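Local coordinates for protein MdcA (Pseudomonas aeruginosa, PDB 5VIT) that probably acts as the acyl-carrier-protein transferase of malonate decarboxylase, loading malonyl onto the carrier subunit in exchange for its acetyl group, at residues Q60-F65 with V88-H93; V53-N58 with V149-G154; G428-V433 with I490-L495. One frame throughout, in Å; residues are numbered along the deposited sequence.

In the fold
Interactions 1 and 2 are buried neighbours, with centres 9 Å apart, and share one stretch of chain: strand 52-55, which interaction 2 pairs with 149-154 by backbone bonds, runs on through 56-58 to the loop and helix start of interaction 1. They meet directly, Lys-61 NZ reaching Ala-153 O and Ala-63 N reaching Glu-56 O. Interaction 2 is regular parallel pairing finished by a carboxylate, whereas interaction 1 joins loops by a water, close polar packing and charge. Interaction 3 lies across the chain's centre from interaction 2, their centres 41 Å apart. Only partly buried and beside MdcC, it has no hydrogen bond between its segments and rests on proline, isoleucine and phenylalanine packing.

Interaction 1 (Q60-F65 with V88-H93); sequences QKQADF and VGRPEH
The His-93 imidazole is met at its edge by the Gln-62 amide, OE1 lying near the ring plane 3.5 Å from CE1. One face of the ring carries Arg-90 CB, set toward the rim. Water 1, also at the edge, donates to Gln-62 OE1 (2.7 Å) and accepts from Gly-89 N (3.0 Å), bridging the two loops through solvent. The same OE1 touches Arg-90 CG at 3.6 Å. The other end of the amide is turned back: Gln-62 NE2 donates to Gln-60 O and to Asn-58 O, which fixes the rotation of the group. Bends at chi2 and chi3 carry the Arg-90 guanidinium across to Asp-64, whose CB comes obliquely to within 3.3 Å of NH2. Asp-64 OD2 lies well out of the guanidinium plane with no N-H aimed at it, so this long, doubtful salt bridge is one of charge alone; OD2 also pairs with Arg-68, and OD1 with Tyr-221 N. Arg-90 NE makes a salt bridge with Glu-92, its hydrogen bond to OE1 weak; that OE1 is also bonded to Ser-67. Here the loops following neighbouring parallel strands 52-55 and 81-85 lead into helices 64-70 and 91-98, as at the C-terminal edge of a Rossmann-like beta-alpha-beta sheet.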
# COMPACT_ATOMS: atom_id res chain seq x y z
N GLN A 60 30.85 -7.21 -19.32
CA GLN A 60 31.97 -7.51 -18.45
C GLN A 60 33.28 -7.70 -19.24
O GLN A 60 34.24 -6.95 -19.07
CB GLN A 60 31.64 -8.74 -17.60
CG GLN A 60 30.43 -8.51 -16.68
CD GLN A 60 29.24 -9.47 -16.92
OE1 GLN A 60 29.07 -10.04 -18.00
NE2 GLN A 60 28.41 -9.65 -15.88
N LYS A 61 33.29 -8.69 -20.12
CA LYS A 61 34.43 -8.98 -20.98
C LYS A 61 34.77 -7.81 -21.94
O LYS A 61 33.92 -7.36 -22.70
CB LYS A 61 34.14 -10.25 -21.79
CG LYS A 61 35.35 -10.96 -22.35
CD LYS A 61 35.26 -11.22 -23.84
CE LYS A 61 34.07 -12.10 -24.22
NZ LYS A 61 34.41 -13.52 -24.37
N GLN A 62 36.02 -7.33 -21.92
CA GLN A 62 36.47 -6.34 -22.90
C GLN A 62 37.60 -6.93 -23.75
O GLN A 62 38.57 -7.49 -23.20
CB GLN A 62 36.96 -5.05 -22.24
CG GLN A 62 36.05 -4.49 -21.17
CD GLN A 62 34.68 -4.13 -21.70
OE1 GLN A 62 34.56 -3.42 -22.71
NE2 GLN A 62 33.63 -4.62 -21.03
N ALA A 63 37.50 -6.81 -25.07
CA ALA A 63 38.63 -7.09 -25.95
C ALA A 63 39.54 -5.85 -26.02
O ALA A 63 39.67 -5.21 -27.07
CB ALA A 63 38.16 -7.49 -27.35
N ASP A 64 40.15 -5.52 -24.88
CA ASP A 64 40.78 -4.21 -24.72
C ASP A 64 42.14 -4.11 -25.44
O ASP A 64 42.59 -3.01 -25.78
CB ASP A 64 40.92 -3.87 -23.23
CG ASP A 64 41.83 -4.83 -22.50
OD1 ASP A 64 41.50 -6.04 -22.41
OD2 ASP A 64 42.88 -4.37 -22.00
N PHE A 65 42.78 -5.24 -25.70
CA PHE A 65 43.98 -5.21 -26.52
C PHE A 65 43.60 -4.80 -27.95
O PHE A 65 44.19 -3.87 -28.51
CB PHE A 65 44.70 -6.56 -26.52
CG PHE A 65 45.93 -6.60 -27.39
CD1 PHE A 65 46.81 -5.52 -27.41
CD2 PHE A 65 46.21 -7.71 -28.17
CE1 PHE A 65 47.94 -5.55 -28.21
CE2 PHE A 65 47.34 -7.75 -28.97
CZ PHE A 65 48.21 -6.66 -28.99
N VAL A 88 29.52 0.31 -24.35
CA VAL A 88 30.54 1.29 -24.74
C VAL A 88 31.12 1.95 -23.50
O VAL A 88 30.81 3.11 -23.22
CB VAL A 88 29.97 2.39 -25.67
CG1 VAL A 88 31.09 3.27 -26.22
CG2 VAL A 88 29.20 1.79 -26.81
N GLY A 89 31.95 1.22 -22.76
CA GLY A 89 32.42 1.68 -21.47
C GLY A 89 33.85 2.20 -21.37
O GLY A 89 34.15 3.03 -20.52
N ARG A 90 34.72 1.72 -22.25
CA ARG A 90 36.15 2.01 -22.17
C ARG A 90 36.56 3.28 -22.94
O ARG A 90 36.00 3.57 -23.99
CB ARG A 90 36.94 0.80 -22.67
CG ARG A 90 36.58 -0.49 -21.93
CD ARG A 90 37.65 -0.84 -20.93
NE ARG A 90 38.96 -0.90 -21.59
CZ ARG A 90 40.11 -1.02 -20.94
NH1 ARG A 90 40.12 -1.08 -19.61
NH2 ARG A 90 41.26 -1.06 -21.62
N PRO A 91 37.53 4.04 -22.39
CA PRO A 91 38.01 5.28 -23.03
C PRO A 91 38.42 5.16 -24.51
O PRO A 91 38.10 6.07 -25.29
CB PRO A 91 39.22 5.68 -22.16
CG PRO A 91 39.43 4.53 -21.18
CD PRO A 91 38.11 3.85 -21.05
N GLU A 92 39.08 4.06 -24.89
CA GLU A 92 39.50 3.87 -26.28
C GLU A 92 38.31 3.74 -27.23
O GLU A 92 38.44 3.96 -28.44
CB GLU A 92 40.36 2.61 -26.46
CG GLU A 92 41.09 2.15 -25.25
CD GLU A 92 40.21 1.32 -24.35
OE1 GLU A 92 39.92 0.15 -24.71
OE2 GLU A 92 39.83 1.85 -23.30
N HIS A 93 37.17 3.33 -26.68
CA HIS A 93 35.97 3.13 -27.48
C HIS A 93 35.54 4.46 -28.09
O HIS A 93 35.30 4.56 -29.30
CB HIS A 93 34.85 2.54 -26.61
CG HIS A 93 35.14 1.15 -26.11
ND1 HIS A 93 34.44 0.57 -25.08
CD2 HIS A 93 36.05 0.23 -26.52
CE1 HIS A 93 34.89 -0.65 -24.87
NE2 HIS A 93 35.87 -0.88 -25.72
O HOH W 1 32.56 -1.71 -22.25

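Interaction 2 (V53-N58 with V149-G154); sequences VVLEGN and VALVAG
Val-53 to Leu-55 and Val-149 to Leu-151 pair side by side as neighbouring strands in the middle of the eight-stranded parallel sheet, in an open alpha/beta fold of Rossmann-like kind. The strand directions differ by only 9°. The ladder alternates in the parallel manner: Val-54 N donates to Val-149 O (2.8 Å), Leu-151 N to Val-54 O (2.7 Å), and Glu-56 N to Leu-151 O (3.0 Å). Val-54 thus spends both its backbone N and O on strand 149-154, while Val-53 turns its own toward His-82 and Ile-84 of strand 81-85. Beyond Leu-55 the chain leaves the sheet. Gly-57 N bends back to Leu-55 O, and Glu-56 O takes the amide of Ala-63, so the next acceptor of the ladder comes from a side chain: Ala-153 N donates to Glu-56 OE1 (2.9 Å) from above the carboxylate plane. The Glu-56 chain, extended beyond CG (chi2 -174°), reaches along the neighbouring strand to do this. Its OE2 is occupied as well, by Thr-172 OG1 and by Asn-58 ND2, and Lys-61 makes a long, weak ion pair with OE1. Ala-153 O in turn accepts from Lys-61 NZ. Apolar side chains fill the faces. On the one bearing Val-53, Leu-55 and Leu-151, Val-53 CG1 lies 3.7 Å from Leu-151 CD1, and Leu-55 CD1 rests near Leu-151 CB; on the other, Val-54 sits beside Ala-150, and helix 172-180 covers them, Leu-175 touching Val-54 and Thr-179 touching Ala-150. The carboxylate of Glu-56 is backed by Val-152, whose CB lies 3.3 Å from Glu-56 CD and whose CG1 lies 3.5 Å from Glu-56 OE2.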
# COMPACT_ATOMS: atom_id res chain seq x y z
N VAL A 53 31.94 -2.65 -37.70
CA VAL A 53 32.86 -3.40 -36.85
C VAL A 53 32.27 -3.68 -35.49
O VAL A 53 31.98 -2.77 -34.72
CB VAL A 53 34.20 -2.66 -36.66
CG1 VAL A 53 35.12 -3.46 -35.76
CG2 VAL A 53 34.86 -2.37 -38.01
N VAL A 54 32.08 -4.96 -35.20
CA VAL A 54 31.64 -5.39 -33.89
C VAL A 54 32.88 -5.45 -33.00
O VAL A 54 33.88 -6.05 -33.36
CB VAL A 54 30.94 -6.75 -33.97
CG1 VAL A 54 30.81 -7.35 -32.60
CG2 VAL A 54 29.57 -6.58 -34.61
N LEU A 55 32.80 -4.80 -31.83
CA LEU A 55 33.95 -4.67 -30.92
C LEU A 55 33.51 -4.94 -29.49
O LEU A 55 32.65 -4.24 -28.95
CB LEU A 55 34.56 -3.27 -31.01
CG LEU A 55 35.60 -2.92 -29.94
CD1 LEU A 55 36.73 -4.00 -29.85
CD2 LEU A 55 36.18 -1.52 -30.17
N GLU A 56 34.12 -5.94 -28.87
CA GLU A 56 33.62 -6.38 -27.59
C GLU A 56 33.97 -5.39 -26.51
O GLU A 56 35.10 -5.30 -26.00
CB GLU A 56 34.12 -7.77 -27.23
CG GLU A 56 33.16 -8.80 -27.78
CD GLU A 56 33.47 -10.21 -27.36
OE1 GLU A 56 34.57 -10.44 -26.80
OE2 GLU A 56 32.63 -11.08 -27.62
N GLY A 57 32.96 -4.54 -26.34
CA GLY A 57 32.54 -4.04 -25.08
C GLY A 57 31.29 -4.88 -24.86
O GLY A 57 30.19 -4.59 -25.37
N ASN A 58 31.50 -5.99 -24.17
CA ASN A 58 30.40 -6.71 -23.55
C ASN A 58 30.19 -6.04 -22.19
O ASN A 58 30.92 -5.11 -21.86
CB ASN A 58 30.72 -8.20 -23.45
CG ASN A 58 30.88 -8.83 -24.82
OD1 ASN A 58 30.56 -8.19 -25.83
ND2 ASN A 58 31.36 -10.07 -24.89
N VAL A 149 33.42 -7.01 -39.71
CA VAL A 149 34.50 -7.48 -38.85
C VAL A 149 34.01 -7.69 -37.40
O VAL A 149 33.20 -6.92 -36.90
CB VAL A 149 35.70 -6.48 -38.84
CG1 VAL A 149 36.86 -7.02 -38.02
CG2 VAL A 149 36.16 -6.18 -40.27
N ALA A 150 34.47 -8.75 -36.74
CA ALA A 150 34.27 -8.85 -35.30
C ALA A 150 35.61 -8.89 -34.55
O ALA A 150 36.51 -9.67 -34.88
CB ALA A 150 33.44 -10.07 -34.96
N LEU A 151 35.72 -8.04 -33.53
CA LEU A 151 36.89 -7.98 -32.66
C LEU A 151 36.50 -8.46 -31.27
O LEU A 151 35.86 -7.72 -30.50
CB LEU A 151 37.44 -6.55 -32.61
CG LEU A 151 37.68 -5.95 -33.98
CD1 LEU A 151 38.12 -4.49 -33.89
CD2 LEU A 151 38.70 -6.79 -34.74
N VAL A 152 36.83 -9.71 -30.94
CA VAL A 152 36.31 -10.30 -29.71
C VAL A 152 37.44 -10.95 -28.91
O VAL A 152 38.58 -10.99 -29.36
CB VAL A 152 35.18 -11.33 -30.00
CG1 VAL A 152 34.05 -10.70 -30.81
CG2 VAL A 152 35.71 -12.57 -30.70
N ALA A 153 37.11 -11.46 -27.73
CA ALA A 153 38.13 -11.91 -26.80
C ALA A 153 37.83 -13.28 -26.22
O ALA A 153 36.67 -13.65 -26.03
CB ALA A 153 38.29 -10.89 -25.67
N GLY A 154 38.88 -14.04 -25.93
CA GLY A 154 38.76 -15.34 -25.28
C GLY A 154 39.88 -15.55 -24.27
O GLY A 154 40.84 -14.77 -24.23

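Interaction 3 (G428-V433 with I490-L495); sequences GKPTFV and ISPIGL
Pro-430 lays its ring against that of Pro-492, Pro-430 CB lying 3.6 Å from Pro-492 CD, and the two proline rings cross at about a right angle. Pro-492 CD also closes on the backbone of the other segment, 3.4 Å from Phe-432 O. Beside it Ser-491 CB touches both Pro-430 CB and that same carbonyl O. Phe-432 turns its CB toward Ile-493 (CB to CB 3.7 Å), but with CG anti to the carbonyl carbon (chi1 -64°) its ring leads off toward Val-462 and Thr-464 of strand 461-464 and Ile-484 of helix 477-486. Ile-493 continues the row: CG1, likewise anti to its carbonyl carbon, lies against Phe-432 C and 3.4 Å from Val-433 O, with CD1 beyond it on the same Val-433 carbonyl. No hydrogen bond joins the two segments. Ser-491 OG touches Phe-432 CB (3.5 Å) but spends its hydrogen bonds in its own loop, accepting from Gly-494 N (3.0 Å) and pairing with Ala-488 O. Gly-494 O is bonded to Arg-61 of MdcC, so this loop also borders that subunit, where Ile-490 and Leu-495 pack on it. Strand 432-433, which pairs with 361-363 at the edge of a small sheet, is thus packed against an ST motif: Ser-491 opens the helically turned residues 492-495, and Leu-495 N bonds back to Ser-491 O.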
# COMPACT_ATOMS: atom_id res chain seq x y z
N GLY A 428 19.51 14.69 -4.81
CA GLY A 428 18.51 15.70 -4.44
C GLY A 428 17.43 15.97 -5.47
O GLY A 428 16.47 16.72 -5.22
N LYS A 429 17.58 15.36 -6.64
CA LYS A 429 16.56 15.46 -7.68
C LYS A 429 15.46 14.45 -7.38
O LYS A 429 15.74 13.35 -6.91
CB LYS A 429 17.17 15.25 -9.07
CG LYS A 429 18.27 16.27 -9.41
CD LYS A 429 18.58 16.35 -10.90
CE LYS A 429 19.34 17.65 -11.24
NZ LYS A 429 20.62 17.44 -11.97
N PRO A 430 14.21 14.82 -7.64
CA PRO A 430 13.14 13.83 -7.47
C PRO A 430 13.23 12.74 -8.55
O PRO A 430 13.71 13.02 -9.64
CB PRO A 430 11.86 14.65 -7.63
CG PRO A 430 12.30 15.80 -8.55
CD PRO A 430 13.70 16.11 -8.15
N THR A 431 12.79 11.52 -8.24
CA THR A 431 12.73 10.46 -9.26
C THR A 431 11.50 10.64 -10.15
O THR A 431 11.55 10.45 -11.36
CB THR A 431 12.68 9.08 -8.62
OG1 THR A 431 13.89 8.89 -7.86
CG2 THR A 431 12.55 7.98 -9.68
N PHE A 432 10.39 11.07 -9.55
CA PHE A 432 9.16 11.17 -10.32
C PHE A 432 8.93 12.59 -10.77
O PHE A 432 8.71 13.49 -9.95
CB PHE A 432 7.98 10.64 -9.50
CG PHE A 432 8.08 9.17 -9.15
CD1 PHE A 432 8.86 8.75 -8.08
CD2 PHE A 432 7.35 8.23 -9.86
CE1 PHE A 432 8.92 7.39 -7.74
CE2 PHE A 432 7.41 6.88 -9.53
CZ PHE A 432 8.20 6.45 -8.47
N VAL A 433 9.01 12.79 -12.08
CA VAL A 433 9.01 14.14 -12.66
C VAL A 433 7.81 14.33 -13.59
O VAL A 433 7.23 13.36 -14.09
CB VAL A 433 10.30 14.40 -13.46
CG1 VAL A 433 11.51 14.34 -12.54
CG2 VAL A 433 10.43 13.37 -14.57
N ILE A 490 6.81 13.12 -1.98
CA ILE A 490 6.71 14.56 -2.09
C ILE A 490 7.47 15.07 -3.31
O ILE A 490 7.88 16.23 -3.37
CB ILE A 490 7.22 15.25 -0.81
CG1 ILE A 490 8.70 14.95 -0.60
CG2 ILE A 490 6.38 14.81 0.41
CD1 ILE A 490 9.27 15.58 0.65
N SER A 491 7.66 14.18 -4.29
CA SER A 491 8.11 14.53 -5.63
C SER A 491 7.04 15.37 -6.33
O SER A 491 5.88 15.36 -5.89
CB SER A 491 8.38 13.26 -6.46
OG SER A 491 7.17 12.55 -6.67
N PRO A 492 7.39 16.08 -7.41
CA PRO A 492 6.33 16.85 -8.09
C PRO A 492 5.12 15.98 -8.48
O PRO A 492 4.00 16.44 -8.37
CB PRO A 492 7.04 17.40 -9.33
CG PRO A 492 8.52 17.42 -8.96
CD PRO A 492 8.72 16.27 -8.04
N ILE A 493 5.35 14.75 -8.94
CA ILE A 493 4.27 13.81 -9.19
C ILE A 493 3.50 13.43 -7.88
O ILE A 493 2.26 13.43 -7.83
CB ILE A 493 4.84 12.55 -9.90
CG1 ILE A 493 5.35 12.93 -11.30
CG2 ILE A 493 3.82 11.40 -9.95
CD1 ILE A 493 4.29 13.61 -12.19
N GLY A 494 4.24 13.15 -6.82
CA GLY A 494 3.61 12.81 -5.55
C GLY A 494 2.79 13.92 -4.94
O GLY A 494 1.81 13.66 -4.24
N LEU A 495 3.17 15.18 -5.22
CA LEU A 495 2.43 16.32 -4.67
C LEU A 495 1.04 16.47 -5.32
O LEU A 495 0.19 17.19 -4.81
CB LEU A 495 3.24 17.61 -4.80
CG LEU A 495 4.53 17.65 -3.95
CD1 LEU A 495 5.31 18.92 -4.22
CD2 LEU A 495 4.22 17.53 -2.45